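Local coordinates for clostripain-related protein (Bacteroides thetaiotaomicron, PDB 5L20) that belongs to the clostripain (C11) family of cysteine peptidases and is probably a protease, seen here as the N-terminal piece of a longer, lipoprotein-like chain, at residues 37-48 and 60-70. Sequence-based numbering, arbitrary orientation.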
ATOM      1  N   VAL A  37     -10.951   8.074   4.761  1.00 21.41           N
ATOM      2  CA  VAL A  37     -10.590   7.718   6.140  1.00 20.55           C
ATOM      3  C   VAL A  37     -11.075   8.781   7.112  1.00 24.40           C
ATOM      4  O   VAL A  37     -11.521   8.460   8.210  1.00 25.70           O
ATOM      5  CB  VAL A  37      -9.066   7.512   6.283  1.00 20.18           C
ATOM      6  CG1 VAL A  37      -8.639   7.331   7.771  1.00 21.39           C
ATOM      7  CG2 VAL A  37      -8.649   6.303   5.455  1.00 19.39           C
ATOM      8  N   GLU A  38     -11.042  10.034   6.676  1.00 22.38           N
ATOM      9  CA  GLU A  38     -11.519  11.140   7.516  1.00 30.01           C
ATOM     10  C   GLU A  38     -12.974  11.006   7.977  1.00 40.15           C
ATOM     11  O   GLU A  38     -13.416  11.754   8.851  1.00 35.69           O
ATOM     12  CB  GLU A  38     -11.357  12.462   6.779  1.00 31.02           C
ATOM     13  CG  GLU A  38      -9.933  12.827   6.487  1.00 36.29           C
ATOM     14  CD  GLU A  38      -9.830  14.094   5.658  1.00 52.89           C
ATOM     15  OE1 GLU A  38     -10.825  14.448   4.982  1.00 50.48           O
ATOM     16  OE2 GLU A  38      -8.758  14.738   5.683  1.00 56.71           O
ATOM     17  N   LYS A  39     -13.716  10.063   7.403  1.00 32.60           N
ATOM     18  CA  LYS A  39     -15.127   9.888   7.751  1.00 35.07           C
ATOM     19  C   LYS A  39     -15.360   8.765   8.763  1.00 40.18           C
ATOM     20  O   LYS A  39     -16.504   8.383   9.028  1.00 39.31           O
ATOM     21  CB  LYS A  39     -15.949   9.620   6.488  1.00 38.03           C
ATOM     22  CG  LYS A  39     -15.701  10.612   5.361  1.00 40.18           C
ATOM     23  CD  LYS A  39     -16.440  10.188   4.105  1.00 44.56           C
ATOM     24  CE  LYS A  39     -16.114  11.098   2.935  1.00 48.90           C
ATOM     25  NZ  LYS A  39     -16.802  10.634   1.692  1.00 45.06           N
ATOM     26  N   ASN A  40     -14.277   8.220   9.309  1.00 34.46           N
ATOM     27  CA  ASN A  40     -14.376   7.266  10.408  1.00 39.03           C
ATOM     28  C   ASN A  40     -15.111   5.971  10.029  1.00 44.22           C
ATOM     29  O   ASN A  40     -16.085   5.574  10.673  1.00 41.71           O
ATOM     30  CB  ASN A  40     -15.059   7.937  11.606  1.00 44.25           C
ATOM     31  CG  ASN A  40     -14.765   7.239  12.904  1.00 43.54           C
ATOM     32  OD1 ASN A  40     -13.898   6.369  12.967  1.00 42.36           O
ATOM     33  ND2 ASN A  40     -15.482   7.622  13.960  1.00 46.21           N
ATOM     34  N   ILE A  41     -14.593   5.306   8.997  1.00 39.70           N
ATOM     35  CA  ILE A  41     -15.206   4.125   8.389  1.00 36.89           C
ATOM     36  C   ILE A  41     -14.421   2.860   8.710  1.00 40.54           C
ATOM     37  O   ILE A  41     -14.767   1.767   8.242  1.00 28.74           O
ATOM     38  CB  ILE A  41     -15.268   4.269   6.845  1.00 37.74           C
ATOM     39  CG1 ILE A  41     -15.394   5.737   6.448  1.00 44.33           C
ATOM     40  CG2 ILE A  41     -16.433   3.481   6.267  1.00 54.02           C
ATOM     41  CD1 ILE A  41     -16.788   6.287   6.669  1.00 51.72           C
ATOM     42  N   LEU A  42     -13.344   3.018   9.480  1.00 30.06           N
ATOM     43  CA  LEU A  42     -12.393   1.939   9.685  1.00 30.05           C
ATOM     44  C   LEU A  42     -12.447   1.359  11.101  1.00 33.67           C
ATOM     45  O   LEU A  42     -11.414   1.156  11.744  1.00 35.41           O
ATOM     46  CB  LEU A  42     -10.978   2.433   9.371  1.00 19.94           C
ATOM     47  CG  LEU A  42     -10.714   2.909   7.937  1.00 21.85           C
ATOM     48  CD1 LEU A  42      -9.287   3.432   7.815  1.00 19.51           C
ATOM     49  CD2 LEU A  42     -10.980   1.794   6.968  1.00 24.04           C
ATOM     50  N   LYS A  43     -13.647   1.072  11.586  1.00 27.75           N
ATOM     51  CA  LYS A  43     -13.774   0.446  12.905  1.00 25.49           C
ATOM     52  C   LYS A  43     -13.408  -1.049  12.912  1.00 24.49           C
ATOM     53  O   LYS A  43     -12.869  -1.567  13.888  1.00 29.49           O
ATOM     54  CB  LYS A  43     -15.197   0.632  13.429  1.00 31.61           C
ATOM     55  CG  LYS A  43     -15.648   2.095  13.510  1.00 36.96           C
ATOM     56  CD  LYS A  43     -17.025   2.187  14.151  1.00 40.09           C
ATOM     57  CE  LYS A  43     -17.579   3.603  14.105  1.00 44.49           C
ATOM     58  NZ  LYS A  43     -16.652   4.565  14.765  1.00 53.43           N
ATOM     59  N   ASP A  44     -13.717  -1.743  11.824  1.00 18.84           N
ATOM     60  CA  ASP A  44     -13.446  -3.175  11.712  1.00 17.65           C
ATOM     61  C   ASP A  44     -12.327  -3.469  10.728  1.00 17.52           C
ATOM     62  O   ASP A  44     -12.040  -4.638  10.463  1.00 17.23           O
ATOM     63  CB  ASP A  44     -14.677  -3.940  11.227  1.00 19.35           C
ATOM     64  CG  ASP A  44     -15.719  -4.143  12.291  1.00 32.22           C
ATOM     65  OD1 ASP A  44     -15.363  -4.310  13.476  1.00 31.51           O
ATOM     66  OD2 ASP A  44     -16.912  -4.161  11.912  1.00 34.93           O
ATOM     67  N   GLU A  45     -11.754  -2.417  10.151  1.00 18.89           N
ATOM     68  CA  GLU A  45     -10.815  -2.587   9.034  1.00 18.26           C
ATOM     69  C   GLU A  45      -9.595  -1.712   9.213  1.00 22.73           C
ATOM     70  O   GLU A  45      -9.656  -0.698   9.914  1.00 22.24           O
ATOM     71  CB  GLU A  45     -11.487  -2.255   7.697  1.00 17.90           C
ATOM     72  CG  GLU A  45     -12.771  -3.030   7.394  1.00 18.70           C
ATOM     73  CD  GLU A  45     -14.029  -2.357   7.940  1.00 27.49           C
ATOM     74  OE1 GLU A  45     -13.947  -1.216   8.450  1.00 27.07           O
ATOM     75  OE2 GLU A  45     -15.107  -2.981   7.844  1.00 25.36           O
ATOM     76  N   ARG A  46      -8.495  -2.100   8.562  1.00 16.17           N
ATOM     77  CA  ARG A  46      -7.298  -1.264   8.481  1.00 15.42           C
ATOM     78  C   ARG A  46      -6.928  -1.042   7.020  1.00 13.44           C
ATOM     79  O   ARG A  46      -7.161  -1.920   6.178  1.00 14.23           O
ATOM     80  CB  ARG A  46      -6.107  -1.910   9.191  1.00 15.02           C
ATOM     81  CG  ARG A  46      -6.185  -2.018  10.730  1.00 19.86           C
ATOM     82  CD  ARG A  46      -4.771  -2.299  11.318  1.00 18.35           C
ATOM     83  NE  ARG A  46      -4.772  -2.761  12.700  1.00 28.95           N
ATOM     84  CZ  ARG A  46      -5.013  -4.018  13.079  1.00 31.74           C
ATOM     85  NH1 ARG A  46      -5.299  -4.958  12.176  1.00 25.82           N
ATOM     86  NH2 ARG A  46      -5.000  -4.339  14.370  1.00 33.46           N
ATOM     87  N   ILE A  47      -6.324   0.105   6.738  1.00 12.58           N
ATOM     88  CA  ILE A  47      -5.741   0.391   5.438  1.00 12.20           C
ATOM     89  C   ILE A  47      -4.232   0.461   5.620  1.00 13.38           C
ATOM     90  O   ILE A  47      -3.744   1.281   6.416  1.00 12.97           O
ATOM     91  CB  ILE A  47      -6.247   1.714   4.837  1.00 15.09           C
ATOM     92  CG1 ILE A  47      -7.751   1.610   4.544  1.00 15.87           C
ATOM     93  CG2 ILE A  47      -5.468   2.016   3.563  1.00 17.50           C
ATOM     94  CD1 ILE A  47      -8.380   2.868   4.057  1.00 16.38           C
ATOM     95  N   ILE A  48      -3.513  -0.395   4.907  1.00 13.69           N
ATOM     96  CA  ILE A  48      -2.056  -0.483   4.971  1.00 11.79           C
ATOM     97  C   ILE A  48      -1.517  -0.181   3.581  1.00 15.53           C
ATOM     98  O   ILE A  48      -2.041  -0.717   2.596  1.00 11.23           O
ATOM     99  CB  ILE A  48      -1.587  -1.891   5.397  1.00 11.95           C
ATOM    100  CG1 ILE A  48      -2.214  -2.327   6.727  1.00 12.16           C
ATOM    101  CG2 ILE A  48      -0.050  -1.968   5.356  1.00 14.88           C
ATOM    102  CD1 ILE A  48      -1.807  -1.422   7.903  1.00 15.85           C
ATOM    103  N   LEU A  60       6.212   1.287   4.501  1.00 11.81           N
ATOM    104  CA  LEU A  60       4.946   0.655   4.831  1.00 13.65           C
ATOM    105  C   LEU A  60       4.270   1.492   5.911  1.00 14.55           C
ATOM    106  O   LEU A  60       4.875   1.764   6.960  1.00 12.74           O
ATOM    107  CB  LEU A  60       5.155  -0.773   5.328  1.00 12.93           C
ATOM    108  CG  LEU A  60       3.880  -1.595   5.506  1.00 10.76           C
ATOM    109  CD1 LEU A  60       3.416  -2.085   4.136  1.00 12.46           C
ATOM    110  CD2 LEU A  60       4.122  -2.787   6.404  1.00 13.38           C
ATOM    111  N   PHE A  61       3.034   1.927   5.697  1.00 12.44           N
ATOM    112  CA  PHE A  61       2.362   2.724   6.723  1.00 15.67           C
ATOM    113  C   PHE A  61       0.866   2.453   6.774  1.00 14.35           C
ATOM    114  O   PHE A  61       0.286   1.872   5.831  1.00 15.55           O
ATOM    115  CB  PHE A  61       2.621   4.241   6.517  1.00 13.89           C
ATOM    116  CG  PHE A  61       2.093   4.804   5.216  1.00 14.12           C
ATOM    117  CD1 PHE A  61       2.864   4.749   4.064  1.00 12.37           C
ATOM    118  CD2 PHE A  61       0.870   5.440   5.171  1.00 15.71           C
ATOM    119  CE1 PHE A  61       2.404   5.302   2.869  1.00 14.80           C
ATOM    120  CE2 PHE A  61       0.387   5.987   3.963  1.00 15.40           C
ATOM    121  CZ  PHE A  61       1.152   5.922   2.842  1.00 13.30           C
ATOM    122  N   GLU A  62       0.249   2.856   7.872  1.00 14.44           N
ATOM    123  CA  GLU A  62      -1.178   2.675   8.058  1.00 15.29           C
ATOM    124  C   GLU A  62      -1.890   4.018   7.951  1.00 16.37           C
ATOM    125  O   GLU A  62      -1.364   5.039   8.404  1.00 16.31           O
ATOM    126  CB  GLU A  62      -1.472   2.018   9.410  1.00 16.82           C
ATOM    127  CG  GLU A  62      -2.954   1.872   9.708  1.00 16.51           C
ATOM    128  CD  GLU A  62      -3.228   1.083  10.970  1.00 29.57           C
ATOM    129  OE1 GLU A  62      -2.251   0.661  11.625  1.00 31.11           O
ATOM    130  OE2 GLU A  62      -4.418   0.850  11.303  1.00 24.43           O
ATOM    131  N   LEU A  63      -3.056   4.031   7.294  1.00 14.96           N
ATOM    132  CA  LEU A  63      -3.949   5.193   7.345  1.00 15.79           C
ATOM    133  C   LEU A  63      -4.951   4.925   8.416  1.00 19.34           C
ATOM    134  O   LEU A  63      -5.689   3.939   8.340  1.00 21.66           O
ATOM    135  CB  LEU A  63      -4.682   5.408   6.022  1.00 20.41           C
ATOM    136  CG  LEU A  63      -3.900   5.891   4.825  1.00 20.40           C
ATOM    137  CD1 LEU A  63      -4.927   6.172   3.729  1.00 16.55           C
ATOM    138  CD2 LEU A  63      -3.084   7.127   5.158  1.00 22.89           C
ATOM    139  N   ALA A  64      -5.004   5.786   9.418  1.00 23.96           N
ATOM    140  CA  ALA A  64      -5.971   5.570  10.473  1.00 27.68           C
ATOM    141  C   ALA A  64      -6.697   6.852  10.830  1.00 21.77           C
ATOM    142  O   ALA A  64      -6.314   7.942  10.420  1.00 27.85           O
ATOM    143  CB  ALA A  64      -5.295   4.986  11.693  1.00 27.35           C
ATOM    144  N   TYR A  65      -7.777   6.687  11.574  1.00 29.54           N
ATOM    145  CA  TYR A  65      -8.573   7.816  12.015  1.00 30.15           C
ATOM    146  C   TYR A  65      -8.290   8.030  13.497  1.00 38.16           C
ATOM    147  O   TYR A  65      -8.478   7.123  14.301  1.00 42.44           O
ATOM    148  CB  TYR A  65     -10.050   7.550  11.758  1.00 33.96           C
ATOM    149  CG  TYR A  65     -10.977   8.688  12.112  1.00 46.81           C
ATOM    150  CD1 TYR A  65     -11.105   9.793  11.276  1.00 40.47           C
ATOM    151  CD2 TYR A  65     -11.739   8.651  13.277  1.00 48.60           C
ATOM    152  CE1 TYR A  65     -11.962  10.835  11.594  1.00 47.66           C
ATOM    153  CE2 TYR A  65     -12.600   9.690  13.604  1.00 51.45           C
ATOM    154  CZ  TYR A  65     -12.706  10.777  12.757  1.00 55.00           C
ATOM    155  OH  TYR A  65     -13.559  11.809  13.074  1.00 63.05           O
ATOM    156  N   GLU A  66      -7.809   9.215  13.851  1.00 40.51           N
ATOM    157  CA  GLU A  66      -7.450   9.498  15.236  1.00 54.11           C
ATOM    158  C   GLU A  66      -7.724  10.959  15.550  1.00 58.44           C
ATOM    159  O   GLU A  66      -7.410  11.834  14.740  1.00 53.17           O
ATOM    160  CB  GLU A  66      -5.977   9.156  15.498  1.00 53.80           C
ATOM    161  N   ASN A  67      -8.310  11.211  16.720  1.00 68.27           N
ATOM    162  CA  ASN A  67      -8.672  12.564  17.150  1.00 70.40           C
ATOM    163  C   ASN A  67      -9.353  13.359  16.038  1.00 60.57           C
ATOM    164  O   ASN A  67      -8.979  14.495  15.745  1.00 62.52           O
ATOM    165  CB  ASN A  67      -7.432  13.315  17.652  1.00 69.43           C
ATOM    166  CG  ASN A  67      -6.736  12.596  18.798  1.00 71.52           C
ATOM    167  OD1 ASN A  67      -7.377  12.166  19.757  1.00 78.67           O
ATOM    168  ND2 ASN A  67      -5.418  12.460  18.699  1.00 63.84           N
ATOM    169  N   GLY A  68     -10.336  12.731  15.402  1.00 55.41           N
ATOM    170  CA  GLY A  68     -11.101  13.365  14.345  1.00 55.34           C
ATOM    171  C   GLY A  68     -10.363  13.649  13.047  1.00 63.14           C
ATOM    172  O   GLY A  68     -10.759  14.545  12.300  1.00 65.82           O
ATOM    173  N   LYS A  69      -9.305  12.892  12.758  1.00 59.10           N
ATOM    174  CA  LYS A  69      -8.510  13.148  11.551  1.00 53.22           C
ATOM    175  C   LYS A  69      -7.844  11.891  10.970  1.00 45.49           C
ATOM    176  O   LYS A  69      -7.691  10.882  11.659  1.00 45.07           O
ATOM    177  CB  LYS A  69      -7.438  14.201  11.850  1.00 42.93           C
ATOM    178  N   SER A  70      -7.468  11.962   9.694  1.00 39.81           N
ATOM    179  CA  SER A  70      -6.644  10.923   9.083  1.00 38.22           C
ATOM    180  C   SER A  70      -5.237  11.063   9.653  1.00 44.63           C
ATOM    181  O   SER A  70      -4.824  12.163  10.031  1.00 48.08           O
ATOM    182  CB  SER A  70      -6.633  11.044   7.555  1.00 43.17           C
ATOM    183  OG  SER A  70      -6.143   9.856   6.930  1.00 41.66           O
TER
HETATM  184  O   HOH W   1      -7.225  14.264   7.699  1.00 49.78           O
HETATM  185  O   HOH W   2      -6.195   1.666   9.418  1.00 18.52           O
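Y65 packs against the bend that carries the chain from the end of helix 23-37 into strand 45-52, with N40 laid over one face of its ring. Strands 45-52 and 57-66 form an antiparallel beta hairpin within a mixed sheet, with 69-79 outside 57-66, and here the hairpin meets its incoming connection. CB of N40 stands 3.8 Å from the Y65 ring centroid, a CH-pi contact, and the amide stacks with its plane 21° from that of the ring. The ring gets there because CG of Y65 is trans to the backbone N (chi1 -177°), which carries it out to the type I turn 37-40; its CE1 comes within 3.2 Å of O of E38. With an alanine here, the ring is gone, and N40 would probably lose its stacking surface and the 37-40 turn some of its hold. Beside the base of the Y65 side chain, V37 sends its two methyls different ways: CG1 packs against both O of A64 and OG of S70, while CG2 sits 4.1 Å from CD1 of L63. OG of S70 is hydrogen-bonded to E34 of helix 23-37, and a water links OE2 of E38 to N of S70. Deeper in the hairpin, N of L63 donates to O of I47 at 3.0 Å. I48 and E62 form a non-hydrogen-bonded antiparallel pair, and CD1 of I48 packs 3.8 Å from CB of E62. The E62 chain runs extended, taking its carboxylate to R46. OE2 lies at the guanidinium edge, but the salt bridge is long, 3.9 Å to NE, and the two planes are 77° apart; NH1 of R46 bonds instead to S100. A second water, 2.7 Å from OE2 of E62 and also near O of L63, accepts from N of I47.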